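N-ACETYLMURAMOYL-L-ALANINE AMIDASE CwlV (Paenibacillus polymyxa, PDB 1JWQ) probably cleaves the amide bond between N-acetylmuramic acid and L-alanine in peptidoglycan, this chain being its zinc-bearing catalytic domain. Local coordinates at residues F104-L118 with P137-E151. Residues are numbered along the deposited sequence; the frame is centred on the assembly and turned at random.
Sequences FANVMHKYFAPATGL and PAVLLEVGYLSNAKE
Helix 104-116 packs through Phe104, Met108 and Phe112 onto one face of the mixed six-stranded sheet, a buried apolar contact with strand 138-145, which runs between 75-82 and the antiparallel 92-96. The helix and strand axes cross at -36° and approach to 8.6 Å. Alternate, branched Val139 and Leu141 point at the helix, the two methyls of each reaching different helix residues. At the Phe104 end of the contact, Phe104 CB packs on Pro137 CB (3.8 Å), while small Ala105 lets Val139 CG1 come within 3.6 Å of its CA. Met108, its flexible chain bent, lays CG against Leu141 CD2 (3.8 Å). The broad Phe112 ring, CG anti to the backbone N (chi1 164°), offers its face to Leu141 CD1, 3.9 Å from the centroid in a CH-pi contact, and its edge to Val143 CA. Replacing Phe112 with alanine removes the ring, which would probably leave Leu141 CD1 without its aromatic face and open a gap beside Val143. Beyond the helix, Glu151 OE1 accepts from Tyr145 N and Gly91 N, fixing the carboxylate beside Leu118. With no hydrogen bond between the segments, apolar packing joins helix to strand; polar groups pair within their own segment or with neighbours: Thr116 OG1 bonds Ala113 O and Thr92 OG1.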
loop_
_atom_site.group_PDB
_atom_site.type_symbol
_atom_site.label_atom_id
_atom_site.label_comp_id
_atom_site.label_asym_id
_atom_site.label_seq_id
_atom_site.Cartn_x
_atom_site.Cartn_y
_atom_site.Cartn_z
ATOM N N PHE A 104 -13.272 -0.233 -5.077
ATOM C CA PHE A 104 -12.098 -0.972 -4.645
ATOM C C PHE A 104 -11.604 -0.418 -3.306
ATOM O O PHE A 104 -11.256 -1.178 -2.410
ATOM C CB PHE A 104 -11.013 -0.878 -5.723
ATOM C CG PHE A 104 -9.725 -1.574 -5.370
ATOM C CD1 PHE A 104 -9.726 -2.764 -4.643
ATOM C CD2 PHE A 104 -8.513 -1.054 -5.801
ATOM C CE1 PHE A 104 -8.523 -3.423 -4.353
ATOM C CE2 PHE A 104 -7.309 -1.701 -5.521
ATOM C CZ PHE A 104 -7.316 -2.890 -4.793
ATOM N N ALA A 105 -11.573 0.903 -3.160
ATOM C CA ALA A 105 -11.127 1.487 -1.897
ATOM C C ALA A 105 -12.019 0.995 -0.753
ATOM O O ALA A 105 -11.533 0.661 0.326
ATOM C CB ALA A 105 -11.160 3.013 -1.970
ATOM N N ASN A 106 -13.326 0.945 -0.997
ATOM C CA ASN A 106 -14.264 0.481 0.023
ATOM C C ASN A 106 -13.983 -0.968 0.417
ATOM O O ASN A 106 -13.906 -1.290 1.601
ATOM C CB ASN A 106 -15.712 0.599 -0.471
ATOM C CG ASN A 106 -16.176 2.042 -0.589
ATOM O OD1 ASN A 106 -15.921 2.861 0.291
ATOM N ND2 ASN A 106 -16.878 2.354 -1.674
ATOM N N VAL A 107 -13.834 -1.844 -0.571
ATOM C CA VAL A 107 -13.561 -3.247 -0.276
ATOM C C VAL A 107 -12.199 -3.371 0.401
ATOM O O VAL A 107 -12.068 -4.030 1.432
ATOM C CB VAL A 107 -13.595 -4.114 -1.560
ATOM C CG1 VAL A 107 -13.206 -5.561 -1.242
ATOM C CG2 VAL A 107 -14.996 -4.072 -2.166
ATOM N N MET A 108 -11.185 -2.726 -0.167
ATOM C CA MET A 108 -9.850 -2.787 0.420
ATOM C C MET A 108 -9.861 -2.354 1.885
ATOM O O MET A 108 -9.356 -3.061 2.755
ATOM C CB MET A 108 -8.878 -1.901 -0.366
ATOM C CG MET A 108 -7.502 -1.775 0.273
ATOM S SD MET A 108 -6.669 -3.370 0.476
ATOM C CE MET A 108 -6.008 -3.582 -1.168
ATOM N N HIS A 109 -10.447 -1.196 2.161
ATOM C CA HIS A 109 -10.491 -0.685 3.527
ATOM C C HIS A 109 -11.187 -1.653 4.478
ATOM O O HIS A 109 -10.791 -1.793 5.631
ATOM C CB HIS A 109 -11.206 0.668 3.569
ATOM C CG HIS A 109 -10.868 1.486 4.775
ATOM N ND1 HIS A 109 -9.609 2.003 4.994
ATOM C CD2 HIS A 109 -11.619 1.863 5.839
ATOM C CE1 HIS A 109 -9.599 2.662 6.138
ATOM N NE2 HIS A 109 -10.806 2.592 6.671
ATOM N N LYS A 110 -12.229 -2.315 3.984
ATOM C CA LYS A 110 -12.997 -3.275 4.776
ATOM C C LYS A 110 -12.112 -4.354 5.408
ATOM O O LYS A 110 -12.317 -4.747 6.558
ATOM C CB LYS A 110 -14.062 -3.937 3.893
ATOM C CG LYS A 110 -15.004 -4.889 4.626
ATOM C CD LYS A 110 -15.986 -5.542 3.661
ATOM C CE LYS A 110 -17.122 -6.243 4.403
ATOM N NZ LYS A 110 -16.633 -7.176 5.455
ATOM N N TYR A 111 -11.119 -4.825 4.664
ATOM C CA TYR A 111 -10.234 -5.870 5.178
ATOM C C TYR A 111 -8.893 -5.353 5.668
ATOM O O TYR A 111 -8.291 -5.904 6.595
ATOM C CB TYR A 111 -10.015 -6.931 4.101
ATOM C CG TYR A 111 -11.308 -7.560 3.653
ATOM C CD1 TYR A 111 -12.013 -7.052 2.562
ATOM C CD2 TYR A 111 -11.867 -8.620 4.366
ATOM C CE1 TYR A 111 -13.248 -7.584 2.194
ATOM C CE2 TYR A 111 -13.095 -9.155 4.009
ATOM C CZ TYR A 111 -13.781 -8.632 2.925
ATOM O OH TYR A 111 -15.005 -9.157 2.579
ATOM N N PHE A 112 -8.434 -4.284 5.039
ATOM C CA PHE A 112 -7.160 -3.670 5.374
ATOM C C PHE A 112 -7.165 -2.945 6.727
ATOM O O PHE A 112 -6.323 -3.210 7.588
ATOM C CB PHE A 112 -6.786 -2.710 4.237
ATOM C CG PHE A 112 -5.716 -1.722 4.585
ATOM C CD1 PHE A 112 -5.930 -0.362 4.378
ATOM C CD2 PHE A 112 -4.487 -2.141 5.082
ATOM C CE1 PHE A 112 -4.936 0.566 4.659
ATOM C CE2 PHE A 112 -3.487 -1.218 5.365
ATOM C CZ PHE A 112 -3.708 0.134 5.153
ATOM N N ALA A 113 -8.122 -2.043 6.916
ATOM C CA ALA A 113 -8.205 -1.263 8.145
ATOM C C ALA A 113 -8.238 -2.077 9.442
ATOM O O ALA A 113 -7.440 -1.840 10.347
ATOM C CB ALA A 113 -9.413 -0.324 8.077
ATOM N N PRO A 114 -9.164 -3.042 9.557
ATOM C CA PRO A 114 -9.232 -3.845 10.784
ATOM C C PRO A 114 -7.944 -4.615 11.053
ATOM O O PRO A 114 -7.598 -4.876 12.204
ATOM C CB PRO A 114 -10.409 -4.782 10.518
ATOM C CG PRO A 114 -11.281 -3.976 9.603
ATOM C CD PRO A 114 -10.273 -3.385 8.651
ATOM N N ALA A 115 -7.234 -4.973 9.987
ATOM C CA ALA A 115 -5.988 -5.719 10.123
ATOM C C ALA A 115 -4.880 -4.924 10.809
ATOM O O ALA A 115 -4.058 -5.500 11.516
ATOM C CB ALA A 115 -5.515 -6.212 8.752
ATOM N N THR A 116 -4.836 -3.610 10.605
ATOM C CA THR A 116 -3.797 -2.813 11.251
ATOM C C THR A 116 -4.106 -2.662 12.736
ATOM O O THR A 116 -3.198 -2.558 13.564
ATOM C CB THR A 116 -3.672 -1.397 10.643
ATOM O OG1 THR A 116 -4.800 -0.603 11.027
ATOM C CG2 THR A 116 -3.593 -1.472 9.122
ATOM N N GLY A 117 -5.395 -2.654 13.066
ATOM C CA GLY A 117 -5.800 -2.505 14.452
ATOM C C GLY A 117 -5.510 -1.106 14.961
ATOM O O GLY A 117 -5.639 -0.832 16.152
ATOM N N LEU A 118 -5.112 -0.218 14.056
ATOM C CA LEU A 118 -4.808 1.159 14.420
ATOM C C LEU A 118 -6.066 2.002 14.247
ATOM O O LEU A 118 -7.088 1.511 13.763
ATOM C CB LEU A 118 -3.686 1.700 13.535
ATOM C CG LEU A 118 -2.414 0.845 13.487
ATOM C CD1 LEU A 118 -1.439 1.446 12.480
ATOM C CD2 LEU A 118 -1.781 0.771 14.873
ATOM N N PRO A 137 -8.834 0.503 -11.230
ATOM C CA PRO A 137 -9.062 0.844 -9.821
ATOM C C PRO A 137 -7.719 0.936 -9.113
ATOM O O PRO A 137 -6.924 0.000 -9.158
ATOM C CB PRO A 137 -9.921 -0.314 -9.326
ATOM C CG PRO A 137 -10.756 -0.622 -10.533
ATOM C CD PRO A 137 -9.725 -0.591 -11.658
ATOM N N ALA A 138 -7.463 2.069 -8.467
ATOM C CA ALA A 138 -6.185 2.266 -7.803
ATOM C C ALA A 138 -6.316 2.981 -6.478
ATOM O O ALA A 138 -6.972 4.015 -6.377
ATOM C CB ALA A 138 -5.238 3.049 -8.720
ATOM N N VAL A 139 -5.674 2.433 -5.459
ATOM C CA VAL A 139 -5.718 3.052 -4.147
ATOM C C VAL A 139 -4.324 3.152 -3.560
ATOM O O VAL A 139 -3.414 2.415 -3.947
ATOM C CB VAL A 139 -6.616 2.258 -3.176
ATOM C CG1 VAL A 139 -8.050 2.212 -3.714
ATOM C CG2 VAL A 139 -6.067 0.850 -2.987
ATOM N N LEU A 140 -4.156 4.094 -2.643
ATOM C CA LEU A 140 -2.880 4.281 -1.975
ATOM C C LEU A 140 -3.168 4.114 -0.494
ATOM O O LEU A 140 -4.064 4.755 0.057
ATOM C CB LEU A 140 -2.311 5.672 -2.265
ATOM C CG LEU A 140 -0.908 5.922 -1.707
ATOM C CD1 LEU A 140 -0.142 6.869 -2.627
ATOM C CD2 LEU A 140 -1.015 6.487 -0.293
ATOM N N LEU A 141 -2.421 3.226 0.142
ATOM C CA LEU A 141 -2.624 2.954 1.550
ATOM C C LEU A 141 -1.538 3.575 2.410
ATOM O O LEU A 141 -0.357 3.401 2.142
ATOM C CB LEU A 141 -2.646 1.439 1.783
ATOM C CG LEU A 141 -3.510 0.606 0.829
ATOM C CD1 LEU A 141 -3.364 -0.871 1.191
ATOM C CD2 LEU A 141 -4.968 1.040 0.918
ATOM N N GLU A 142 -1.952 4.332 3.419
ATOM C CA GLU A 142 -1.014 4.923 4.366
ATOM C C GLU A 142 -1.310 4.063 5.588
ATOM O O GLU A 142 -2.252 4.321 6.334
ATOM C CB GLU A 142 -1.355 6.393 4.615
ATOM C CG GLU A 142 -0.947 7.317 3.467
ATOM C CD GLU A 142 0.561 7.465 3.337
ATOM O OE1 GLU A 142 1.021 8.100 2.360
ATOM O OE2 GLU A 142 1.289 6.954 4.213
ATOM N N VAL A 143 -0.506 3.020 5.766
ATOM C CA VAL A 143 -0.714 2.057 6.840
ATOM C C VAL A 143 -0.746 2.608 8.256
ATOM O O VAL A 143 -1.608 2.234 9.044
ATOM C CB VAL A 143 0.335 0.930 6.769
ATOM C CG1 VAL A 143 0.005 -0.153 7.788
ATOM C CG2 VAL A 143 0.360 0.339 5.360
ATOM N N GLY A 144 0.195 3.487 8.571
ATOM C CA GLY A 144 0.257 4.072 9.897
ATOM C C GLY A 144 1.258 5.208 9.892
ATOM O O GLY A 144 1.892 5.465 8.867
ATOM N N TYR A 145 1.414 5.881 11.029
ATOM C CA TYR A 145 2.340 7.011 11.132
ATOM C C TYR A 145 3.690 6.653 11.725
ATOM O O TYR A 145 3.775 6.143 12.839
ATOM C CB TYR A 145 1.704 8.132 11.964
ATOM C CG TYR A 145 0.658 8.906 11.206
ATOM C CD1 TYR A 145 0.931 10.180 10.712
ATOM C CD2 TYR A 145 -0.591 8.343 10.938
ATOM C CE1 TYR A 145 -0.017 10.881 9.965
ATOM C CE2 TYR A 145 -1.542 9.027 10.191
ATOM C CZ TYR A 145 -1.250 10.294 9.709
ATOM O OH TYR A 145 -2.197 10.965 8.972
ATOM N N LEU A 146 4.747 6.938 10.970
ATOM C CA LEU A 146 6.106 6.666 11.410
ATOM C C LEU A 146 6.592 7.780 12.328
ATOM O O LEU A 146 7.664 7.682 12.921
ATOM C CB LEU A 146 7.042 6.565 10.204
ATOM C CG LEU A 146 6.715 5.426 9.236
ATOM C CD1 LEU A 146 7.717 5.421 8.089
ATOM C CD2 LEU A 146 6.758 4.101 9.986
ATOM N N SER A 147 5.795 8.840 12.424
ATOM C CA SER A 147 6.123 9.993 13.258
ATOM C C SER A 147 5.677 9.803 14.707
ATOM O O SER A 147 5.969 10.632 15.572
ATOM C CB SER A 147 5.483 11.256 12.669
ATOM O OG SER A 147 4.176 10.989 12.198
ATOM N N ASN A 148 4.956 8.715 14.960
ATOM C CA ASN A 148 4.487 8.385 16.301
ATOM C C ASN A 148 5.370 7.239 16.789
ATOM O O ASN A 148 5.496 6.219 16.120
ATOM C CB ASN A 148 3.014 7.959 16.261
ATOM C CG ASN A 148 2.511 7.450 17.599
ATOM O OD1 ASN A 148 2.741 6.297 17.964
ATOM N ND2 ASN A 148 1.825 8.313 18.343
ATOM N N ALA A 149 5.992 7.421 17.948
ATOM C CA ALA A 149 6.893 6.414 18.502
ATOM C C ALA A 149 6.315 5.005 18.582
ATOM O O ALA A 149 6.920 4.052 18.088
ATOM C CB ALA A 149 7.377 6.852 19.880
ATOM N N LYS A 150 5.154 4.868 19.212
ATOM C CA LYS A 150 4.531 3.554 19.351
ATOM C C LYS A 150 4.114 2.967 18.007
ATOM O O LYS A 150 4.357 1.792 17.730
ATOM C CB LYS A 150 3.311 3.635 20.280
ATOM C CG LYS A 150 3.629 3.480 21.774
ATOM C CD LYS A 150 2.380 3.705 22.627
ATOM C CE LYS A 150 2.517 3.134 24.036
ATOM N NZ LYS A 150 2.691 1.653 24.060
ATOM N N GLU A 151 3.494 3.791 17.169
ATOM C CA GLU A 151 3.037 3.326 15.870
ATOM C C GLU A 151 4.189 2.929 14.950
ATOM O O GLU A 151 4.085 1.951 14.208
ATOM C CB GLU A 151 2.159 4.387 15.207
ATOM C CG GLU A 151 1.251 3.810 14.142
ATOM C CD GLU A 151 -0.071 4.544 14.052
ATOM O OE1 GLU A 151 -0.285 5.269 13.060
ATOM O OE2 GLU A 151 -0.900 4.390 14.978
#